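Local coordinates for protein-arginine-phosphatase (Bacillus subtilis subsp. subtilis, PDB 4KK3), which removes phosphate from phosphoarginine residues of many proteins, counteracting the arginine kinase McsB and restoring DNA binding by the repressor CtsR, at residues A17-K22 / I60-V65. Residues are numbered along the deposited sequence; the frame is centred on the assembly and turned at random.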
loop_
_atom_site.group_PDB
_atom_site.type_symbol
_atom_site.label_atom_id
_atom_site.label_comp_id
_atom_site.label_asym_id
_atom_site.label_seq_id
_atom_site.Cartn_x
_atom_site.Cartn_y
_atom_site.Cartn_z
ATOM N N ALA A 17 -0.918 0.462 -4.733
ATOM C CA ALA A 17 0.455 0.355 -4.230
ATOM C C ALA A 17 1.029 -1.062 -4.358
ATOM O O ALA A 17 2.180 -1.249 -4.766
ATOM C CB ALA A 17 0.521 0.819 -2.777
ATOM N N GLU A 18 0.228 -2.051 -3.987
ATOM C CA GLU A 18 0.607 -3.457 -4.092
ATOM C C GLU A 18 0.979 -3.834 -5.538
ATOM O O GLU A 18 2.007 -4.452 -5.792
ATOM C CB GLU A 18 -0.558 -4.330 -3.606
ATOM C CG GLU A 18 -0.366 -5.832 -3.835
ATOM C CD GLU A 18 -1.554 -6.677 -3.382
ATOM O OE1 GLU A 18 -2.603 -6.114 -3.001
ATOM O OE2 GLU A 18 -1.443 -7.919 -3.423
ATOM N N ALA A 19 0.140 -3.453 -6.487
ATOM C CA ALA A 19 0.387 -3.846 -7.879
ATOM C C ALA A 19 1.585 -3.104 -8.453
ATOM O O ALA A 19 2.415 -3.709 -9.156
ATOM C CB ALA A 19 -0.855 -3.604 -8.719
ATOM N N LEU A 20 1.671 -1.802 -8.185
ATOM C CA LEU A 20 2.824 -1.010 -8.612
ATOM C C LEU A 20 4.128 -1.532 -7.986
ATOM O O LEU A 20 5.142 -1.699 -8.680
ATOM C CB LEU A 20 2.639 0.475 -8.271
ATOM C CG LEU A 20 1.569 1.257 -9.041
ATOM C CD1 LEU A 20 1.335 2.609 -8.393
ATOM C CD2 LEU A 20 2.027 1.440 -10.482
ATOM N N PHE A 21 4.111 -1.781 -6.676
ATOM C CA PHE A 21 5.326 -2.261 -6.011
ATOM C C PHE A 21 5.763 -3.673 -6.432
ATOM O O PHE A 21 6.964 -3.954 -6.533
ATOM C CB PHE A 21 5.201 -2.171 -4.491
ATOM C CG PHE A 21 6.500 -2.387 -3.779
ATOM C CD1 PHE A 21 7.540 -1.483 -3.935
ATOM C CD2 PHE A 21 6.679 -3.483 -2.958
ATOM C CE1 PHE A 21 8.759 -1.685 -3.280
ATOM C CE2 PHE A 21 7.895 -3.684 -2.301
ATOM C CZ PHE A 21 8.921 -2.783 -2.471
ATOM N N LYS A 22 4.804 -4.562 -6.665
ATOM C CA LYS A 22 5.147 -5.909 -7.128
ATOM C C LYS A 22 5.906 -5.834 -8.448
ATOM O O LYS A 22 6.886 -6.553 -8.652
ATOM C CB LYS A 22 3.897 -6.770 -7.291
ATOM C CG LYS A 22 3.340 -7.322 -5.984
ATOM C CD LYS A 22 1.974 -7.943 -6.220
ATOM C CE LYS A 22 1.506 -8.777 -5.044
ATOM N NZ LYS A 22 0.123 -9.293 -5.284
ATOM N N ILE A 60 -0.237 -2.413 -16.280
ATOM C CA ILE A 60 -0.247 -3.242 -15.091
ATOM C C ILE A 60 -1.678 -3.654 -14.815
ATOM O O ILE A 60 -2.576 -2.812 -14.840
ATOM C CB ILE A 60 0.298 -2.462 -13.872
ATOM C CG1 ILE A 60 1.798 -2.191 -14.051
ATOM C CG2 ILE A 60 0.058 -3.250 -12.589
ATOM C CD1 ILE A 60 2.414 -1.373 -12.915
ATOM N N ALA A 61 -1.902 -4.940 -14.556
ATOM C CA ALA A 61 -3.256 -5.424 -14.293
ATOM C C ALA A 61 -3.564 -5.334 -12.809
ATOM O O ALA A 61 -2.800 -5.810 -11.978
ATOM C CB ALA A 61 -3.424 -6.860 -14.784
ATOM N N LEU A 62 -4.682 -4.705 -12.473
ATOM C CA LEU A 62 -5.076 -4.604 -11.075
ATOM C C LEU A 62 -6.314 -5.459 -10.854
ATOM O O LEU A 62 -7.449 -4.965 -10.867
ATOM C CB LEU A 62 -5.321 -3.146 -10.702
ATOM C CG LEU A 62 -5.724 -2.860 -9.260
ATOM C CD1 LEU A 62 -4.719 -3.498 -8.297
ATOM C CD2 LEU A 62 -5.826 -1.349 -9.055
ATOM N N ASN A 63 -6.080 -6.763 -10.712
ATOM C CA ASN A 63 -7.147 -7.735 -10.513
ATOM C C ASN A 63 -7.175 -8.070 -9.041
ATOM O O ASN A 63 -6.419 -8.920 -8.562
ATOM C CB ASN A 63 -6.895 -9.004 -11.333
ATOM C CG ASN A 63 -8.073 -9.970 -11.301
ATOM O OD1 ASN A 63 -9.029 -9.782 -10.554
ATOM N ND2 ASN A 63 -8.000 -11.021 -12.107
ATOM N N HIS A 64 -8.058 -7.394 -8.329
ATOM C CA HIS A 64 -7.926 -7.331 -6.894
ATOM C C HIS A 64 -9.233 -7.586 -6.186
ATOM O O HIS A 64 -10.286 -7.115 -6.609
ATOM C CB HIS A 64 -7.416 -5.947 -6.512
ATOM C CG HIS A 64 -7.415 -5.702 -5.039
ATOM N ND1 HIS A 64 -6.462 -6.237 -4.204
ATOM C CD2 HIS A 64 -8.260 -5.000 -4.252
ATOM C CE1 HIS A 64 -6.713 -5.865 -2.961
ATOM N NE2 HIS A 64 -7.798 -5.113 -2.964
ATOM N N VAL A 65 -9.152 -8.319 -5.083
ATOM C CA VAL A 65 -10.307 -8.526 -4.233
ATOM C C VAL A 65 -9.986 -7.970 -2.847
ATOM O O VAL A 65 -8.946 -8.289 -2.283
ATOM C CB VAL A 65 -10.657 -10.014 -4.134
ATOM C CG1 VAL A 65 -11.652 -10.247 -3.041
ATOM C CG2 VAL A 65 -11.211 -10.508 -5.457
#
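A19 meets the loop 60-65 with its methyl group, which touches two branches at once, CB lying 3.9 Å from CD1 of L62 and 4.0 Å from CG2 of I60. I60 reaches the helix with both arms: with CG2 anti to its backbone N and CG1 beside it (chi1 -68°), CG2 serves A19 while CD1 runs on to L20 CD2, 3.7 Å away, the two chains crossing at about a right angle. L55 of helix 49-56 also packs on A19, I60 and L62. At the other end, the carboxylate of E18 stands nearly perpendicular to the H64 ring, their planes 85° apart, and OE1 approaches ND1 obliquely at 4.0 Å, too far for a bond. OE1 is instead hydrogen-bonded to S36, while OE2 takes a salt bridge from K22 NZ at 2.8 Å, met on its anti side, 26° out of the carboxylate plane. With an alanine in place of E18, K22 is likely to lose the carboxylate that pairs its ammonium, and S36 its hydrogen-bond partner. H64 NE2 is hydrogen-bonded to the backbone O of N10, which ties the loop to the substrate-binding phosphate loop that leads into helix 13-28 in the low molecular weight phosphatase fold.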